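Local coordinates for inner membrane protein (Salmonella typhimurium LT2, PDB 2QJV) that probably isomerises glucuronate or a related sugar acid and, as a cupin of the KduI/IolB family, binds nickel in this crystal, at residues C52-A57 against A84-L89; S67-I72 against V118-P123. The protein carries 2 engineered substitutions. All blocks are in the same frame, centred on the assembly; numbering follows the deposited sequence. Where two conformers were deposited one is given.

Contact 1. Residues C52-A57 against A84-L89; sequences CLVLVA and AYSVYL
The carbonyl oxygen Leu53 O accepts a hydrogen bond from Val87 N at 2.9 Å, in the plane of the carbonyl, and Ser86 CA-H adds a weaker, bent contact to the same oxygen. Leu53 N returns a bond to Val87 O at 2.9 Å, nearly straight at 171°. Leu53 and Val87 thus form the hydrogen-bonded pair of an antiparallel register, with non-hydrogen-bonded Cys52-Tyr88 and Val54-Ser86 on either side. Farther along, Leu55 N bonds to Tyr85 O at 2.9 Å.

The faces differ in chemistry. On one, the Ser86 side chain fits between Cys52 and Val54: its CB lies 4.0 Å from Cys52 SG, while OG, swung beside its own backbone N (chi1 -51°), reaches Val54 CG2 at 3.6 Å. Val54 CG1 continues to Ala84 CB. On the other face Leu53 and Leu89 cross obliquely, CD1 to CD1 at 3.8 Å.

These are inner strands of a cupin sheet: 49-55 pairs on its far flank with 104-111, 86-89 with 119-121, and Val54 packs on Leu242 of strand 238-246.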
ATOM      1  N   CYS A  52     -19.208 -19.053 -23.835  1.00 40.08           N
ATOM      2  CA  CYS A  52     -19.868 -18.174 -24.769  1.00 40.40           C
ATOM      3  C   CYS A  52     -18.722 -17.436 -25.494  1.00 40.13           C
ATOM      4  O   CYS A  52     -17.962 -16.681 -24.912  1.00 39.53           O
ATOM      5  CB  CYS A  52     -20.853 -17.198 -24.098  1.00 41.94           C
ATOM      6  SG  CYS A  52     -21.765 -16.165 -25.282  1.00 43.54           S
ATOM      7  N   LEU A  53     -18.578 -17.777 -26.764  1.00 37.77           N
ATOM      8  CA  LEU A  53     -17.578 -17.228 -27.660  1.00 38.71           C
ATOM      9  C   LEU A  53     -18.187 -15.999 -28.248  1.00 38.37           C
ATOM     10  O   LEU A  53     -19.168 -16.105 -28.992  1.00 44.64           O
ATOM     11  CB  LEU A  53     -17.267 -18.203 -28.782  1.00 38.98           C
ATOM     12  CG  LEU A  53     -16.292 -19.378 -28.546  1.00 46.91           C
ATOM     13  CD1 LEU A  53     -16.428 -19.959 -27.169  1.00 42.66           C
ATOM     14  CD2 LEU A  53     -16.478 -20.425 -29.658  1.00 41.39           C
ATOM     15  N   VAL A  54     -17.649 -14.845 -27.918  1.00 39.06           N
ATOM     16  CA  VAL A  54     -18.161 -13.569 -28.424  1.00 38.57           C
ATOM     17  C   VAL A  54     -17.164 -13.017 -29.453  1.00 37.66           C
ATOM     18  O   VAL A  54     -15.960 -12.869 -29.165  1.00 40.33           O
ATOM     19  CB  VAL A  54     -18.434 -12.550 -27.316  1.00 39.67           C
ATOM     20  CG1 VAL A  54     -18.949 -11.203 -27.942  1.00 38.34           C
ATOM     21  CG2 VAL A  54     -19.428 -13.115 -26.257  1.00 37.93           C
ATOM     22  N   LEU A  55     -17.664 -12.788 -30.680  1.00 39.10           N
ATOM     23  CA  LEU A  55     -16.856 -12.162 -31.751  1.00 39.25           C
ATOM     24  C   LEU A  55     -16.962 -10.646 -31.559  1.00 39.23           C
ATOM     25  O   LEU A  55     -17.953 -10.000 -31.945  1.00 38.96           O
ATOM     26  CB  LEU A  55     -17.283 -12.622 -33.157  1.00 40.22           C
ATOM     27  CG  LEU A  55     -16.938 -14.062 -33.617  1.00 39.64           C
ATOM     28  CD1 LEU A  55     -17.528 -15.165 -32.738  1.00 40.63           C
ATOM     29  CD2 LEU A  55     -17.375 -14.303 -35.093  1.00 38.71           C
ATOM     30  N   VAL A  56     -15.971 -10.108 -30.862  1.00 38.46           N
ATOM     31  CA  VAL A  56     -15.929  -8.681 -30.522  1.00 39.62           C
ATOM     32  C   VAL A  56     -15.715  -7.838 -31.815  1.00 37.91           C
ATOM     33  O   VAL A  56     -16.302  -6.772 -32.004  1.00 38.89           O
ATOM     34  CB  VAL A  56     -14.855  -8.331 -29.418  1.00 37.69           C
ATOM     35  CG1 VAL A  56     -14.895  -6.795 -29.139  1.00 37.51           C
ATOM     36  CG2 VAL A  56     -14.992  -9.198 -28.101  1.00 36.91           C
ATOM     37  N   ALA A  57     -14.871  -8.360 -32.690  1.00 35.95           N
ATOM     38  CA  ALA A  57     -14.537  -7.760 -33.974  1.00 36.84           C
ATOM     39  C   ALA A  57     -13.947  -8.838 -34.899  1.00 36.38           C
ATOM     40  O   ALA A  57     -13.126  -9.674 -34.485  1.00 36.97           O
ATOM     41  CB  ALA A  57     -13.572  -6.613 -33.798  1.00 35.95           C
ATOM     42  N   ALA A  84     -23.012  -8.278 -31.644  1.00 40.26           N
ATOM     43  CA  ALA A  84     -22.025  -9.309 -31.932  1.00 40.11           C
ATOM     44  C   ALA A  84     -22.724 -10.628 -32.304  1.00 41.38           C
ATOM     45  O   ALA A  84     -23.910 -10.852 -31.982  1.00 42.73           O
ATOM     46  CB  ALA A  84     -21.142  -9.539 -30.729  1.00 38.84           C
ATOM     47  N   TYR A  85     -21.986 -11.444 -33.057  1.00 39.55           N
ATOM     48  CA  TYR A  85     -22.271 -12.851 -33.186  1.00 39.31           C
ATOM     49  C   TYR A  85     -21.536 -13.554 -32.029  1.00 39.25           C
ATOM     50  O   TYR A  85     -20.401 -13.195 -31.682  1.00 38.80           O
ATOM     51  CB  TYR A  85     -21.780 -13.453 -34.507  1.00 37.96           C
ATOM     52  CG  TYR A  85     -22.633 -13.124 -35.692  1.00 37.36           C
ATOM     53  CD1 TYR A  85     -22.637 -11.840 -36.245  1.00 35.59           C
ATOM     54  CD2 TYR A  85     -23.406 -14.108 -36.303  1.00 39.64           C
ATOM     55  CE1 TYR A  85     -23.422 -11.549 -37.373  1.00 40.66           C
ATOM     56  CE2 TYR A  85     -24.163 -13.838 -37.424  1.00 40.23           C
ATOM     57  CZ  TYR A  85     -24.173 -12.556 -37.956  1.00 44.30           C
ATOM     58  OH  TYR A  85     -24.974 -12.305 -39.045  1.00 44.50           O
ATOM     59  N   SER A  86     -22.184 -14.576 -31.473  1.00 39.33           N
ATOM     60  CA  SER A  86     -21.629 -15.388 -30.412  1.00 39.57           C
ATOM     61  C   SER A  86     -22.025 -16.848 -30.625  1.00 39.19           C
ATOM     62  O   SER A  86     -22.988 -17.157 -31.334  1.00 38.97           O
ATOM     63  CB  SER A  86     -22.129 -14.929 -29.021  1.00 38.13           C
ATOM     64  OG  SER A  86     -21.927 -13.535 -28.874  1.00 42.28           O
ATOM     65  N   VAL A  87     -21.258 -17.751 -30.019  1.00 39.62           N
ATOM     66  CA  VAL A  87     -21.574 -19.182 -30.027  1.00 39.98           C
ATOM     67  C   VAL A  87     -21.553 -19.708 -28.593  1.00 39.53           C
ATOM     68  O   VAL A  87     -20.553 -19.520 -27.869  1.00 38.96           O
ATOM     69  CB  VAL A  87     -20.617 -20.023 -30.887  1.00 37.43           C
ATOM     70  CG1 VAL A  87     -20.980 -21.541 -30.733  1.00 34.40           C
ATOM     71  CG2 VAL A  87     -20.658 -19.525 -32.327  1.00 37.90           C
ATOM     72  N   TYR A  88     -22.682 -20.296 -28.181  1.00 39.59           N
ATOM     73  CA  TYR A  88     -22.792 -20.959 -26.892  1.00 38.11           C
ATOM     74  C   TYR A  88     -22.261 -22.400 -27.003  1.00 37.54           C
ATOM     75  O   TYR A  88     -22.677 -23.150 -27.891  1.00 35.63           O
ATOM     76  CB  TYR A  88     -24.246 -20.949 -26.338  1.00 37.92           C
ATOM     77  CG  TYR A  88     -24.343 -21.829 -25.110  1.00 38.37           C
ATOM     78  CD1 TYR A  88     -23.933 -21.367 -23.854  1.00 40.99           C
ATOM     79  CD2 TYR A  88     -24.749 -23.171 -25.207  1.00 35.68           C
ATOM     80  CE1 TYR A  88     -23.975 -22.202 -22.750  1.00 37.12           C
ATOM     81  CE2 TYR A  88     -24.786 -24.006 -24.098  1.00 37.53           C
ATOM     82  CZ  TYR A  88     -24.394 -23.514 -22.883  1.00 41.70           C
ATOM     83  OH  TYR A  88     -24.418 -24.347 -21.791  1.00 38.54           O
ATOM     84  N   LEU A  89     -21.355 -22.778 -26.091  1.00 37.29           N
ATOM     85  CA  LEU A  89     -20.811 -24.121 -26.020  1.00 37.89           C
ATOM     86  C   LEU A  89     -21.098 -24.710 -24.645  1.00 36.63           C
ATOM     87  O   LEU A  89     -20.693 -24.132 -23.651  1.00 38.62           O
ATOM     88  CB  LEU A  89     -19.287 -24.159 -26.245  1.00 39.82           C
ATOM     89  CG  LEU A  89     -18.655 -23.572 -27.481  1.00 39.21           C
ATOM     90  CD1 LEU A  89     -17.115 -23.674 -27.371  1.00 38.08           C
ATOM     91  CD2 LEU A  89     -19.249 -24.285 -28.728  1.00 35.41           C
TER

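Contact 2. Residues S67-I72 against V118-P123; sequences SFFYRI and VRLISP
A G1 beta bulge, in which Arg71 and Ile72 both face Ala60, shapes the arm from which Phe69 and Ile72 reach across to Val118 and Leu120. Arg71 adopts the left-handed backbone conformation (phi 47°) expected at the first position of such a bulge, and the chain then turns Ile72 toward the segment 118-123. No direct hydrogen bond joins the two segments; side chains and one water do the work.

Phe69 is the central group. Its ring meets Val118 at the edge, with Val118 CG1 lying in the ring plane 3.8 Å from Phe69 CE2. Leu120 comes to another part of the same ring obliquely, its CB standing 3.7 Å from Phe69 CE1. Farther out on that leucine, CD1 touches Ile72 CD1 at 3.8 Å and also approaches Phe69 CD1, which makes Leu120 the piece shared by Phe69 and Ile72. Ile72 gets there with its CG1 branch lodged between the backbone N and the carbonyl carbon (chi1 54°), the longer branch being the one that delivers CD1.

Beyond the aromatic ring, a water bridges the Ser67 hydroxyl and the main-chain carbonyl of Val118, lying 2.9 Å from Ser67 OG and donating to Val118 O at 2.9 Å. The side chains point alternately: Val118 and Leu120 toward 67-72, Arg119 away, its guanidinium bonding to Leu149 O.

Strand 119-121 pairs with 86-89, whose Val87 touches both Ile72 and Leu120. The arm itself is held through backbone bonds of Phe69 to Val62 and of Ile72 to Ala60, so that a bulged loop beside strand 60-61 packs against the outermost strand of the sheet within this chain.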
ATOM      1  N   SER A  67     -21.764 -29.423 -35.277  1.00 37.83           N
ATOM      2  CA  SER A  67     -22.029 -28.132 -35.879  1.00 39.11           C
ATOM      3  C   SER A  67     -20.778 -27.423 -36.411  1.00 38.09           C
ATOM      4  O   SER A  67     -19.709 -27.471 -35.807  1.00 37.81           O
ATOM      5  CB  SER A  67     -22.704 -27.218 -34.846  1.00 39.26           C
ATOM      6  OG  SER A  67     -23.982 -27.713 -34.470  1.00 43.11           O
ATOM      7  N   PHE A  68     -20.941 -26.791 -37.563  1.00 35.53           N
ATOM      8  CA  PHE A  68     -19.932 -25.932 -38.145  1.00 35.96           C
ATOM      9  C   PHE A  68     -20.596 -24.589 -38.553  1.00 34.78           C
ATOM     10  O   PHE A  68     -21.587 -24.581 -39.249  1.00 38.11           O
ATOM     11  CB  PHE A  68     -19.226 -26.638 -39.306  1.00 36.23           C
ATOM     12  CG  PHE A  68     -18.154 -25.793 -39.979  1.00 36.30           C
ATOM     13  CD1 PHE A  68     -16.993 -25.410 -39.279  1.00 36.52           C
ATOM     14  CD2 PHE A  68     -18.296 -25.406 -41.295  1.00 34.77           C
ATOM     15  CE1 PHE A  68     -16.025 -24.649 -39.899  1.00 35.96           C
ATOM     16  CE2 PHE A  68     -17.334 -24.627 -41.922  1.00 36.19           C
ATOM     17  CZ  PHE A  68     -16.191 -24.255 -41.220  1.00 32.91           C
ATOM     18  N   PHE A  69     -20.061 -23.492 -38.044  1.00 35.92           N
ATOM     19  CA  PHE A  69     -20.514 -22.120 -38.318  1.00 36.57           C
ATOM     20  C   PHE A  69     -19.422 -21.480 -39.154  1.00 36.06           C
ATOM     21  O   PHE A  69     -18.328 -21.255 -38.670  1.00 35.90           O
ATOM     22  CB  PHE A  69     -20.737 -21.343 -37.029  1.00 36.77           C
ATOM     23  CG  PHE A  69     -21.716 -22.011 -36.086  1.00 37.58           C
ATOM     24  CD1 PHE A  69     -23.095 -21.844 -36.251  1.00 34.46           C
ATOM     25  CD2 PHE A  69     -21.254 -22.843 -35.064  1.00 41.53           C
ATOM     26  CE1 PHE A  69     -23.991 -22.520 -35.418  1.00 34.70           C
ATOM     27  CE2 PHE A  69     -22.135 -23.492 -34.223  1.00 37.16           C
ATOM     28  CZ  PHE A  69     -23.494 -23.323 -34.386  1.00 38.21           C
ATOM     29  N   TYR A  70     -19.719 -21.210 -40.418  1.00 33.83           N
ATOM     30  CA  TYR A  70     -18.716 -20.656 -41.339  1.00 33.79           C
ATOM     31  C   TYR A  70     -18.737 -19.137 -41.452  1.00 34.83           C
ATOM     32  O   TYR A  70     -19.782 -18.549 -41.773  1.00 36.15           O
ATOM     33  CB  TYR A  70     -18.917 -21.216 -42.743  1.00 34.31           C
ATOM     34  CG  TYR A  70     -17.893 -20.697 -43.756  1.00 34.41           C
ATOM     35  CD1 TYR A  70     -16.533 -21.035 -43.638  1.00 35.92           C
ATOM     36  CD2 TYR A  70     -18.277 -19.861 -44.817  1.00 29.43           C
ATOM     37  CE1 TYR A  70     -15.589 -20.560 -44.547  1.00 34.92           C
ATOM     38  CE2 TYR A  70     -17.344 -19.415 -45.743  1.00 33.37           C
ATOM     39  CZ  TYR A  70     -16.002 -19.757 -45.602  1.00 36.83           C
ATOM     40  OH  TYR A  70     -15.086 -19.292 -46.522  1.00 41.79           O
ATOM     41  N   ARG A  71     -17.586 -18.494 -41.249  0.50 34.80           N
ATOM     42  CA  ARG A  71     -17.469 -17.035 -41.427  0.50 35.54           C
ATOM     43  C   ARG A  71     -18.589 -16.253 -40.757  0.50 36.16           C
ATOM     44  O   ARG A  71     -19.267 -15.445 -41.394  0.50 36.41           O
ATOM     45  CB  ARG A  71     -17.433 -16.665 -42.922  0.50 36.95           C
ATOM     46  CG  ARG A  71     -16.084 -16.766 -43.572  0.50 34.35           C
ATOM     47  CD  ARG A  71     -16.155 -16.312 -45.023  0.50 34.78           C
ATOM     48  NE  ARG A  71     -16.530 -14.906 -45.191  0.50 33.71           N
ATOM     49  CZ  ARG A  71     -15.690 -13.873 -45.287  0.50 32.84           C
ATOM     50  NH1 ARG A  71     -14.362 -14.008 -45.241  0.50 33.16           N
ATOM     51  NH2 ARG A  71     -16.204 -12.668 -45.452  0.50 42.71           N
ATOM     52  N   ILE A  72     -18.815 -16.524 -39.479  1.00 37.22           N
ATOM     53  CA  ILE A  72     -19.836 -15.787 -38.722  1.00 37.23           C
ATOM     54  C   ILE A  72     -19.171 -14.489 -38.235  1.00 36.72           C
ATOM     55  O   ILE A  72     -17.942 -14.329 -38.275  1.00 36.44           O
ATOM     56  CB  ILE A  72     -20.521 -16.642 -37.601  1.00 37.57           C
ATOM     57  CG1 ILE A  72     -19.469 -17.272 -36.651  1.00 37.04           C
ATOM     58  CG2 ILE A  72     -21.438 -17.675 -38.261  1.00 35.63           C
ATOM     59  CD1 ILE A  72     -19.984 -17.804 -35.290  1.00 35.90           C
ATOM     60  N   VAL A 118     -24.973 -27.011 -28.437  1.00 37.84           N
ATOM     61  CA  VAL A 118     -24.229 -25.944 -29.045  1.00 35.18           C
ATOM     62  C   VAL A 118     -25.246 -25.066 -29.818  1.00 37.09           C
ATOM     63  O   VAL A 118     -26.133 -25.590 -30.485  1.00 36.16           O
ATOM     64  CB  VAL A 118     -23.159 -26.512 -30.039  1.00 37.75           C
ATOM     65  CG1 VAL A 118     -22.575 -25.407 -30.969  1.00 34.12           C
ATOM     66  CG2 VAL A 118     -22.057 -27.290 -29.305  1.00 32.25           C
ATOM     67  N   ARG A 119     -25.156 -23.746 -29.721  1.00 38.02           N
ATOM     68  CA  ARG A 119     -26.037 -22.900 -30.533  1.00 40.14           C
ATOM     69  C   ARG A 119     -25.408 -21.569 -30.908  1.00 39.82           C
ATOM     70  O   ARG A 119     -24.614 -21.011 -30.165  1.00 39.76           O
ATOM     71  CB  ARG A 119     -27.395 -22.636 -29.835  1.00 39.03           C
ATOM     72  CG  ARG A 119     -27.407 -21.670 -28.692  1.00 37.32           C
ATOM     73  CD  ARG A 119     -28.817 -21.417 -28.168  1.00 38.29           C
ATOM     74  NE  ARG A 119     -28.862 -20.285 -27.224  1.00 41.57           N
ATOM     75  CZ  ARG A 119     -28.532 -20.314 -25.934  1.00 43.89           C
ATOM     76  NH1 ARG A 119     -28.086 -21.422 -25.331  1.00 43.24           N
ATOM     77  NH2 ARG A 119     -28.635 -19.192 -25.232  1.00 37.83           N
ATOM     78  N   LEU A 120     -25.804 -21.069 -32.071  1.00 37.86           N
ATOM     79  CA  LEU A 120     -25.462 -19.753 -32.497  1.00 38.48           C
ATOM     80  C   LEU A 120     -26.369 -18.734 -31.796  1.00 37.33           C
ATOM     81  O   LEU A 120     -27.566 -18.952 -31.651  1.00 38.72           O
ATOM     82  CB  LEU A 120     -25.677 -19.589 -34.011  1.00 35.06           C
ATOM     83  CG  LEU A 120     -25.203 -18.287 -34.679  1.00 35.99           C
ATOM     84  CD1 LEU A 120     -23.660 -18.092 -34.585  1.00 36.10           C
ATOM     85  CD2 LEU A 120     -25.683 -18.226 -36.135  1.00 35.29           C
ATOM     86  N   ILE A 121     -25.773 -17.643 -31.333  1.00 37.58           N
ATOM     87  CA  ILE A 121     -26.534 -16.485 -30.844  1.00 38.14           C
ATOM     88  C   ILE A 121     -26.208 -15.383 -31.854  1.00 38.06           C
ATOM     89  O   ILE A 121     -25.224 -14.655 -31.730  1.00 36.63           O
ATOM     90  CB  ILE A 121     -26.206 -16.036 -29.404  1.00 41.58           C
ATOM     91  CG1 ILE A 121     -26.278 -17.208 -28.400  1.00 38.04           C
ATOM     92  CG2 ILE A 121     -27.157 -14.846 -29.013  1.00 36.82           C
ATOM     93  CD1 ILE A 121     -25.656 -16.901 -27.034  1.00 39.06           C
ATOM     94  N   SER A 122     -27.043 -15.281 -32.876  1.00 38.85           N
ATOM     95  CA  SER A 122     -26.859 -14.286 -33.913  1.00 39.03           C
ATOM     96  C   SER A 122     -27.437 -12.933 -33.458  1.00 38.57           C
ATOM     97  O   SER A 122     -28.123 -12.868 -32.439  1.00 36.46           O
ATOM     98  CB  SER A 122     -27.525 -14.749 -35.203  1.00 37.82           C
ATOM     99  OG  SER A 122     -28.919 -14.590 -35.178  1.00 40.91           O
ATOM    100  N   PRO A 123     -27.131 -11.842 -34.189  1.00 39.81           N
ATOM    101  CA  PRO A 123     -27.703 -10.536 -33.844  1.00 42.47           C
ATOM    102  C   PRO A 123     -29.226 -10.542 -33.616  1.00 43.14           C
ATOM    103  O   PRO A 123     -29.712  -9.825 -32.750  1.00 42.87           O
ATOM    104  CB  PRO A 123     -27.325  -9.671 -35.061  1.00 43.22           C
ATOM    105  CG  PRO A 123     -26.034 -10.217 -35.462  1.00 40.09           C
ATOM    106  CD  PRO A 123     -26.177 -11.722 -35.298  1.00 40.50           C
TER
HETATM  107  O   HOH W   1     -25.893 -25.803 -33.380  1.00 34.96           O

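How the contacts relate
Strands 86-89 and 119-121 make the two contacts neighbours in one sheet, with their centres 8 Å apart. Two probable backbone hydrogen bonds join them, Ser86 O to Ile121 N at 2.8 Å and Tyr88 N to Arg119 O at 2.9 Å, while Tyr85 CZ packs on Pro123 CD at 3.4 Å and Leu55 CD2 on Ile72 O at 3.2 Å. Contact 1 is buried and contact 2 lies at the surface; their segments alternate along the chain. Neither contact supplies a nickel ligand: the side chains of Leu89 and Val118 each lie about 13 Å from a bound nickel ion, although His91 and His92, just after strand 86-89, do bind nickel.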